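Local coordinates for protein methylxanthine N3-demethylase NdmB (Pseudomonas putida, PDB 6ICL) that catalyses the N3-demethylation of theobromine and related methylxanthines, a Rieske non-haem iron oxygenase reaction that uses NADH and oxygen and releases formaldehyde, at residues 85-90 and 104-109; 115-120 and 132-137; 45-50 and 68-73. All blocks are in the same frame, centred on the assembly; numbering follows the deposited sequence.

Contact 1 of 3, residues 85-90 and 104-109; sequences RSAQLS and ECPYHG. With FES (Fe2/s2 (inorganic) cluster), chain B.
Cys105 SG, against which the CB of Ala87 packs, is gripped from two further directions: it binds iron FE2 of the [2Fe-2S] cluster at 2.3 Å, and it accepts the N-H of Tyr107 at 3.4 Å from N to SG, a long but nearly straight bond (165°). These are the two cluster loops of a Rieske domain. The Cys-X-His of the first loop contributes Cys82 and His84, just ahead of 85-90; the Cys-X-X-His of 104-109 contributes Cys105 and His108. One iron thus has two cysteines and the other two histidines, with His108 ND1 on iron FE1 at 2.4 Å. No hydrogen bond joins the two segments directly; the cluster and apolar side chains fill the interface. Ala87 CB reaches cluster sulfide S1 and, at 3.9 Å, Tyr107 CB, while the backbone N of Arg85 lies 3.2 Å from S1. Farther from the metal, Leu89 CD2 lies 3.6 Å from Cys105 CB, and the Pro106 ring edge CG-CD leans on the carbonyl of Gln88. The thiolate sulfur can face the cluster because it stands anti to the backbone N of Cys105 (chi1 178°).

The outer side faces another subunit. Arg85 starts beside the cluster, its CB near sulfide S1, but its chain bends at chi2 and carries the guanidinium off to the hydroxyls of Ser332 and Ser339 of the second subunit. Tyr107 OH bonds Asn191 ND2 of that same subunit. This placing of the cluster at the interface is consistent with electron transfer between subunits, as in other Rieske oxygenases. The imidazole of His108 and the ring of Tyr107 lie against each other, His108 CE1 standing 3.2 Å above the Tyr107 ring plane, over its centre.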
# COMPACT_ATOMS: atom_id res chain seq x y z
N ARG A 85 27.46 -9.75 23.06
CA ARG A 85 27.58 -8.79 21.96
C ARG A 85 26.27 -8.05 21.68
O ARG A 85 26.06 -7.59 20.55
CB ARG A 85 28.07 -9.48 20.67
CG ARG A 85 29.55 -9.94 20.69
CD ARG A 85 30.49 -8.75 20.81
NE ARG A 85 31.91 -9.08 20.65
CZ ARG A 85 32.79 -9.14 21.65
NH1 ARG A 85 32.39 -8.91 22.90
NH2 ARG A 85 34.06 -9.45 21.40
N SER A 86 25.39 -7.95 22.68
CA SER A 86 24.26 -7.03 22.71
C SER A 86 23.11 -7.44 21.81
O SER A 86 22.24 -6.59 21.56
CB SER A 86 24.66 -5.60 22.32
OG SER A 86 25.70 -5.11 23.14
N ALA A 87 23.04 -8.68 21.33
CA ALA A 87 21.87 -9.13 20.58
C ALA A 87 20.61 -9.10 21.46
O ALA A 87 20.68 -9.16 22.69
CB ALA A 87 22.10 -10.53 20.03
N GLN A 88 19.44 -8.99 20.81
CA GLN A 88 18.19 -9.04 21.55
C GLN A 88 17.84 -10.47 21.93
O GLN A 88 17.63 -11.32 21.05
CB GLN A 88 17.05 -8.43 20.74
CG GLN A 88 16.97 -6.92 20.89
CD GLN A 88 15.79 -6.36 20.12
OE1 GLN A 88 15.87 -6.19 18.91
NE2 GLN A 88 14.69 -6.09 20.81
N LEU A 89 17.74 -10.72 23.24
CA LEU A 89 17.34 -12.04 23.70
C LEU A 89 15.91 -12.37 23.29
O LEU A 89 15.56 -13.55 23.15
CB LEU A 89 17.53 -12.14 25.23
CG LEU A 89 18.98 -11.87 25.68
CD1 LEU A 89 19.09 -11.75 27.19
CD2 LEU A 89 19.91 -12.97 25.19
N SER A 90 15.08 -11.34 23.06
CA SER A 90 13.66 -11.57 22.79
C SER A 90 13.41 -12.24 21.44
O SER A 90 12.29 -12.72 21.21
CB SER A 90 12.88 -10.24 22.86
OG SER A 90 13.37 -9.31 21.89
N GLU A 104 18.04 -18.61 25.67
CA GLU A 104 19.21 -18.74 24.82
C GLU A 104 19.32 -17.54 23.89
O GLU A 104 18.34 -17.20 23.22
CB GLU A 104 19.14 -20.03 24.00
CG GLU A 104 20.34 -20.24 23.12
CD GLU A 104 20.19 -21.47 22.23
OE1 GLU A 104 19.28 -21.47 21.37
OE2 GLU A 104 20.95 -22.43 22.41
N CYS A 105 20.49 -16.92 23.84
CA CYS A 105 20.68 -15.80 22.92
C CYS A 105 20.63 -16.29 21.47
O CYS A 105 21.11 -17.39 21.17
CB CYS A 105 22.00 -15.10 23.20
SG CYS A 105 22.36 -13.71 22.05
N PRO A 106 20.05 -15.50 20.54
CA PRO A 106 20.01 -15.95 19.13
C PRO A 106 21.35 -15.90 18.44
O PRO A 106 21.47 -16.45 17.33
CB PRO A 106 19.04 -14.94 18.48
CG PRO A 106 19.23 -13.69 19.28
CD PRO A 106 19.38 -14.20 20.72
N TYR A 107 22.34 -15.24 19.02
CA TYR A 107 23.56 -14.96 18.26
C TYR A 107 24.63 -16.03 18.51
O TYR A 107 24.91 -16.86 17.63
CB TYR A 107 24.05 -13.55 18.59
CG TYR A 107 25.02 -12.96 17.58
CD1 TYR A 107 25.50 -13.72 16.51
CD2 TYR A 107 25.47 -11.63 17.71
CE1 TYR A 107 26.40 -13.18 15.61
CE2 TYR A 107 26.38 -11.08 16.80
CZ TYR A 107 26.84 -11.86 15.75
OH TYR A 107 27.72 -11.33 14.84
N HIS A 108 25.25 -16.04 19.69
CA HIS A 108 26.24 -17.09 19.98
C HIS A 108 25.79 -18.03 21.10
O HIS A 108 26.61 -18.75 21.66
CB HIS A 108 27.61 -16.48 20.32
CG HIS A 108 28.09 -15.44 19.35
ND1 HIS A 108 27.74 -14.11 19.46
CD2 HIS A 108 28.92 -15.53 18.28
CE1 HIS A 108 28.32 -13.42 18.48
NE2 HIS A 108 29.03 -14.26 17.75
N GLY A 109 24.51 -18.03 21.44
CA GLY A 109 23.94 -19.11 22.22
C GLY A 109 24.14 -19.06 23.72
O GLY A 109 23.88 -20.06 24.39
FE1 FES B . 26.88 -13.42 21.56
FE2 FES B . 24.44 -13.16 22.82
S1 FES B . 25.44 -11.68 21.52
S2 FES B . 25.80 -14.89 22.74

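Contact 2 of 3, residues 115-120 and 132-137; sequences AGACQL and RAKISS
Gly116 and Ile135 meet most tightly, the Ile135 N-H donating to Gly116 O at 2.9 Å between N and O with an N-H...O angle of 168°. A second bond, Cys118 N to Ala133 O at 3.2 Å, flanks the same point, making Ala117 and Lys134 a non-hydrogen-bonded antiparallel pair and a single beta bridge. The two runs point 159° apart, which confirms the antiparallel sense. They belong to the Rieske domain, where the chain leaves its small cluster-binding sheet for strand 137-143. A CB on Gly116 would sit 2.2 Å from Ile135 O, a clash that excludes any larger residue in this geometry. Ile135 accepts the crowded position for CG1 (chi1 68°), which lays that atom 3.7 Å from Gly116 CA. At the Cys118 end, Cys118 CB and Ala133 CB touch at 3.9 Å, and both side chains rest on Trp110.

The solvent side is looser. Lys134 curls back through bends at chi3 and chi4, bringing NZ to 3.8 Å from Ala117 CB. NZ also lies 3.3 Å from Ala115 O, but the angle is too poor for a hydrogen bond. Beside it the CB of Ser137 leans on Ala115 O, while its OG bonds Glu114 O. The chemistry therefore implies a junction fixed by peptide groups and close backbone fit, with the lysine charge lying over it rather than bonding across it.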
# COMPACT_ATOMS: atom_id res chain seq x y z
N ALA A 115 17.49 -15.74 37.00
CA ALA A 115 18.09 -14.62 37.71
C ALA A 115 18.94 -13.75 36.81
O ALA A 115 19.57 -12.81 37.30
CB ALA A 115 18.95 -15.13 38.88
N GLY A 116 18.99 -14.04 35.51
CA GLY A 116 19.82 -13.28 34.60
C GLY A 116 21.29 -13.66 34.59
O GLY A 116 22.08 -12.96 33.94
N ALA A 117 21.68 -14.74 35.27
CA ALA A 117 23.06 -15.21 35.25
C ALA A 117 23.27 -16.10 34.04
O ALA A 117 22.45 -16.97 33.75
CB ALA A 117 23.39 -15.98 36.53
N CYS A 118 24.36 -15.88 33.33
CA CYS A 118 24.68 -16.74 32.20
C CYS A 118 25.21 -18.06 32.75
O CYS A 118 26.20 -18.07 33.49
CB CYS A 118 25.70 -16.07 31.29
SG CYS A 118 26.22 -17.19 30.01
N GLN A 119 24.55 -19.17 32.41
CA GLN A 119 24.91 -20.49 32.92
C GLN A 119 25.63 -21.36 31.88
O GLN A 119 26.14 -22.43 32.24
CB GLN A 119 23.66 -21.21 33.44
CG GLN A 119 23.07 -20.58 34.72
CD GLN A 119 24.05 -20.52 35.88
OE1 GLN A 119 25.01 -21.29 35.94
NE2 GLN A 119 23.83 -19.60 36.81
N LEU A 120 25.71 -20.92 30.62
CA LEU A 120 26.48 -21.66 29.63
C LEU A 120 26.94 -20.71 28.53
O LEU A 120 26.13 -19.97 27.97
CB LEU A 120 25.67 -22.80 29.00
CG LEU A 120 26.49 -23.51 27.90
CD1 LEU A 120 27.70 -24.22 28.51
CD2 LEU A 120 25.63 -24.45 27.06
N ARG A 132 30.75 -10.92 35.15
CA ARG A 132 30.36 -9.90 34.19
C ARG A 132 29.27 -10.38 33.23
O ARG A 132 28.53 -9.56 32.68
CB ARG A 132 31.61 -9.44 33.42
CG ARG A 132 31.85 -7.94 33.41
CD ARG A 132 33.32 -7.57 33.14
NE ARG A 132 33.71 -7.54 31.72
CZ ARG A 132 33.33 -6.61 30.84
NH1 ARG A 132 33.77 -6.68 29.58
NH2 ARG A 132 32.50 -5.62 31.18
N ALA A 133 29.16 -11.70 33.03
CA ALA A 133 28.22 -12.28 32.07
C ALA A 133 26.87 -12.45 32.75
O ALA A 133 26.48 -13.53 33.22
CB ALA A 133 28.76 -13.61 31.54
N LYS A 134 26.13 -11.36 32.80
CA LYS A 134 24.92 -11.32 33.61
C LYS A 134 24.10 -10.14 33.14
O LYS A 134 24.66 -9.09 32.81
CB LYS A 134 25.27 -11.22 35.09
CG LYS A 134 24.27 -10.48 35.96
CD LYS A 134 24.59 -10.63 37.44
CE LYS A 134 24.30 -12.05 37.92
NZ LYS A 134 22.87 -12.42 37.69
N ILE A 135 22.79 -10.33 33.08
CA ILE A 135 21.85 -9.29 32.68
C ILE A 135 20.94 -8.99 33.86
O ILE A 135 20.70 -9.85 34.72
CB ILE A 135 21.03 -9.71 31.44
CG1 ILE A 135 20.09 -10.86 31.79
CG2 ILE A 135 21.94 -10.15 30.28
CD1 ILE A 135 19.31 -11.35 30.62
N SER A 136 20.43 -7.76 33.90
CA SER A 136 19.47 -7.38 34.93
C SER A 136 18.20 -8.20 34.81
O SER A 136 17.66 -8.38 33.71
CB SER A 136 19.14 -5.89 34.82
OG SER A 136 20.33 -5.12 34.76
N SER A 137 17.73 -8.70 35.94
CA SER A 137 16.52 -9.49 36.05
C SER A 137 15.57 -8.70 36.93
O SER A 137 16.01 -8.05 37.88
CB SER A 137 16.88 -10.86 36.64
OG SER A 137 15.76 -11.56 37.15

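Contact 3 of 3, residues 45-50 and 68-73; sequences EFERAN and LARLNS
Arg70 runs out from its strand along the edge of the Phe46 ring to Glu47, and its side chain can be followed atom by atom. CB lies 4.0 Å from Phe46 CZ. With CG anti to the backbone N (chi1 179°) the chain leaves the strand toward the helix, then bends at chi2 and chi3, bringing NE and CZ close to Phe46 CE2. That atom stands 3.9 Å above one face of the guanidinium, toward its rim; the ring and guanidinium planes are 88° apart, so the phenyl meets the cation edge-on and not in a parallel stack. At the tip, NH2 donates to Glu47 OE2 at 2.9 Å, an almost straight hydrogen bond (173°) within a salt bridge; the oxygen lies close to the guanidinium plane, but the N-H comes to its anti side tilted out of the carboxylate plane. NE bonds His54 ND1 and NH2 also reaches Gly53 O, so three acceptors fix the group's rotation. With a leucine in its place, Glu47 would probably be left without its cationic mate, and Gly53 O and His54 ND1 would lose their donor. Glu47 and Arg70 also pack on Pro299 of the third subunit. Phe46 CE1 packs on Leu68 CB at 3.7 Å. Helix 43-48 follows directly on strand 37-42 and sends Phe46 against the six-stranded Rieske-domain sheet, among Cys41, Met57 and Ile75 of strands 37-42, 57-61 and 74-79.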
# COMPACT_ATOMS: atom_id res chain seq x y z
N GLU A 45 -1.46 -12.48 25.32
CA GLU A 45 -0.49 -11.82 24.46
C GLU A 45 0.90 -12.43 24.60
O GLU A 45 1.62 -12.61 23.61
CB GLU A 45 -0.45 -10.31 24.78
CG GLU A 45 -1.56 -9.53 24.08
CD GLU A 45 -1.77 -8.13 24.66
OE1 GLU A 45 -2.69 -7.44 24.19
OE2 GLU A 45 -1.02 -7.73 25.59
N PHE A 46 1.31 -12.74 25.84
CA PHE A 46 2.63 -13.34 26.02
C PHE A 46 2.73 -14.72 25.36
O PHE A 46 3.74 -15.05 24.72
CB PHE A 46 2.95 -13.45 27.51
CG PHE A 46 4.10 -14.34 27.78
CD1 PHE A 46 5.40 -13.86 27.63
CD2 PHE A 46 3.89 -15.66 28.15
CE1 PHE A 46 6.50 -14.71 27.86
CE2 PHE A 46 4.97 -16.50 28.36
CZ PHE A 46 6.28 -16.02 28.23
N GLU A 47 1.70 -15.54 25.53
CA GLU A 47 1.72 -16.90 24.98
C GLU A 47 1.64 -16.91 23.46
O GLU A 47 2.19 -17.82 22.83
CB GLU A 47 0.60 -17.72 25.60
CG GLU A 47 0.84 -17.99 27.10
CD GLU A 47 -0.25 -18.86 27.74
OE1 GLU A 47 -1.34 -18.99 27.15
OE2 GLU A 47 0.00 -19.44 28.82
N ARG A 48 0.99 -15.91 22.84
CA ARG A 48 0.91 -15.77 21.38
C ARG A 48 2.17 -15.18 20.74
O ARG A 48 2.27 -15.20 19.51
CB ARG A 48 -0.25 -14.86 20.98
CG ARG A 48 -1.60 -15.49 20.94
CD ARG A 48 -2.72 -14.43 21.16
NE ARG A 48 -2.37 -13.05 20.78
CZ ARG A 48 -3.03 -11.96 21.22
NH1 ARG A 48 -4.05 -12.08 22.07
NH2 ARG A 48 -2.66 -10.75 20.83
N ALA A 49 3.08 -14.59 21.52
CA ALA A 49 4.24 -13.90 20.97
C ALA A 49 5.27 -14.83 20.33
O ALA A 49 6.11 -14.37 19.56
CB ALA A 49 4.93 -13.12 22.08
N ASN A 50 5.25 -16.12 20.66
CA ASN A 50 6.26 -17.05 20.16
C ASN A 50 5.56 -18.39 20.02
O ASN A 50 4.72 -18.73 20.86
CB ASN A 50 7.46 -17.12 21.13
CG ASN A 50 8.58 -18.04 20.63
OD1 ASN A 50 8.46 -19.27 20.67
ND2 ASN A 50 9.69 -17.45 20.20
N LEU A 68 10.66 -11.05 28.02
CA LEU A 68 9.87 -11.95 28.84
C LEU A 68 10.08 -13.37 28.33
O LEU A 68 10.07 -13.61 27.12
CB LEU A 68 8.38 -11.60 28.78
CG LEU A 68 8.00 -10.16 29.15
CD1 LEU A 68 6.50 -9.95 29.04
CD2 LEU A 68 8.49 -9.79 30.56
N ALA A 69 10.27 -14.31 29.25
CA ALA A 69 10.32 -15.71 28.87
C ALA A 69 9.82 -16.54 30.04
O ALA A 69 10.01 -16.17 31.21
CB ALA A 69 11.73 -16.16 28.48
N ARG A 70 9.19 -17.66 29.72
CA ARG A 70 8.70 -18.56 30.75
C ARG A 70 9.73 -19.66 30.92
O ARG A 70 9.95 -20.45 29.99
CB ARG A 70 7.33 -19.14 30.42
CG ARG A 70 6.84 -20.10 31.50
CD ARG A 70 5.35 -19.97 31.70
NE ARG A 70 4.66 -20.09 30.43
CZ ARG A 70 3.38 -19.79 30.25
NH1 ARG A 70 2.65 -19.36 31.27
NH2 ARG A 70 2.84 -19.93 29.05
N LEU A 71 10.39 -19.68 32.08
CA LEU A 71 11.43 -20.64 32.42
C LEU A 71 10.95 -21.41 33.64
O LEU A 71 10.68 -20.81 34.69
CB LEU A 71 12.76 -19.93 32.71
CG LEU A 71 13.37 -19.02 31.64
CD1 LEU A 71 14.74 -18.52 32.08
CD2 LEU A 71 13.48 -19.72 30.30
N ASN A 72 10.83 -22.74 33.50
CA ASN A 72 10.41 -23.61 34.61
C ASN A 72 9.11 -23.12 35.22
O ASN A 72 8.99 -22.93 36.43
CB ASN A 72 11.51 -23.68 35.68
CG ASN A 72 12.87 -23.95 35.08
OD1 ASN A 72 13.06 -24.95 34.39
ND2 ASN A 72 13.83 -23.06 35.33
N SER A 73 8.13 -22.86 34.35
CA SER A 73 6.77 -22.45 34.69
C SER A 73 6.66 -21.04 35.27
O SER A 73 5.56 -20.65 35.67
CB SER A 73 6.12 -23.44 35.65
OG SER A 73 6.14 -24.73 35.08

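Overall arrangement
All three contacts lie in the Rieske domain, on the same side of the chain's centre. Contact 1 holds the [2Fe-2S] cluster. Contact 2, its centre about 12 Å away, backs that site: Leu89 CD1 of contact 1 packs on Ile135 CD1 of contact 2 at 3.5 Å, and the Cys118 side chain is about 8 Å from the cluster. Contact 3 stands apart, with its centre about 17 Å from that of contact 1 and 19 Å from that of contact 2; it joins helix 43-48 to the domain's larger sheet. Contacts 1 and 3 face different neighbouring subunits. The mononuclear iron, bound by His197, His202 and Asp314, is a separate site belonging to none of the three.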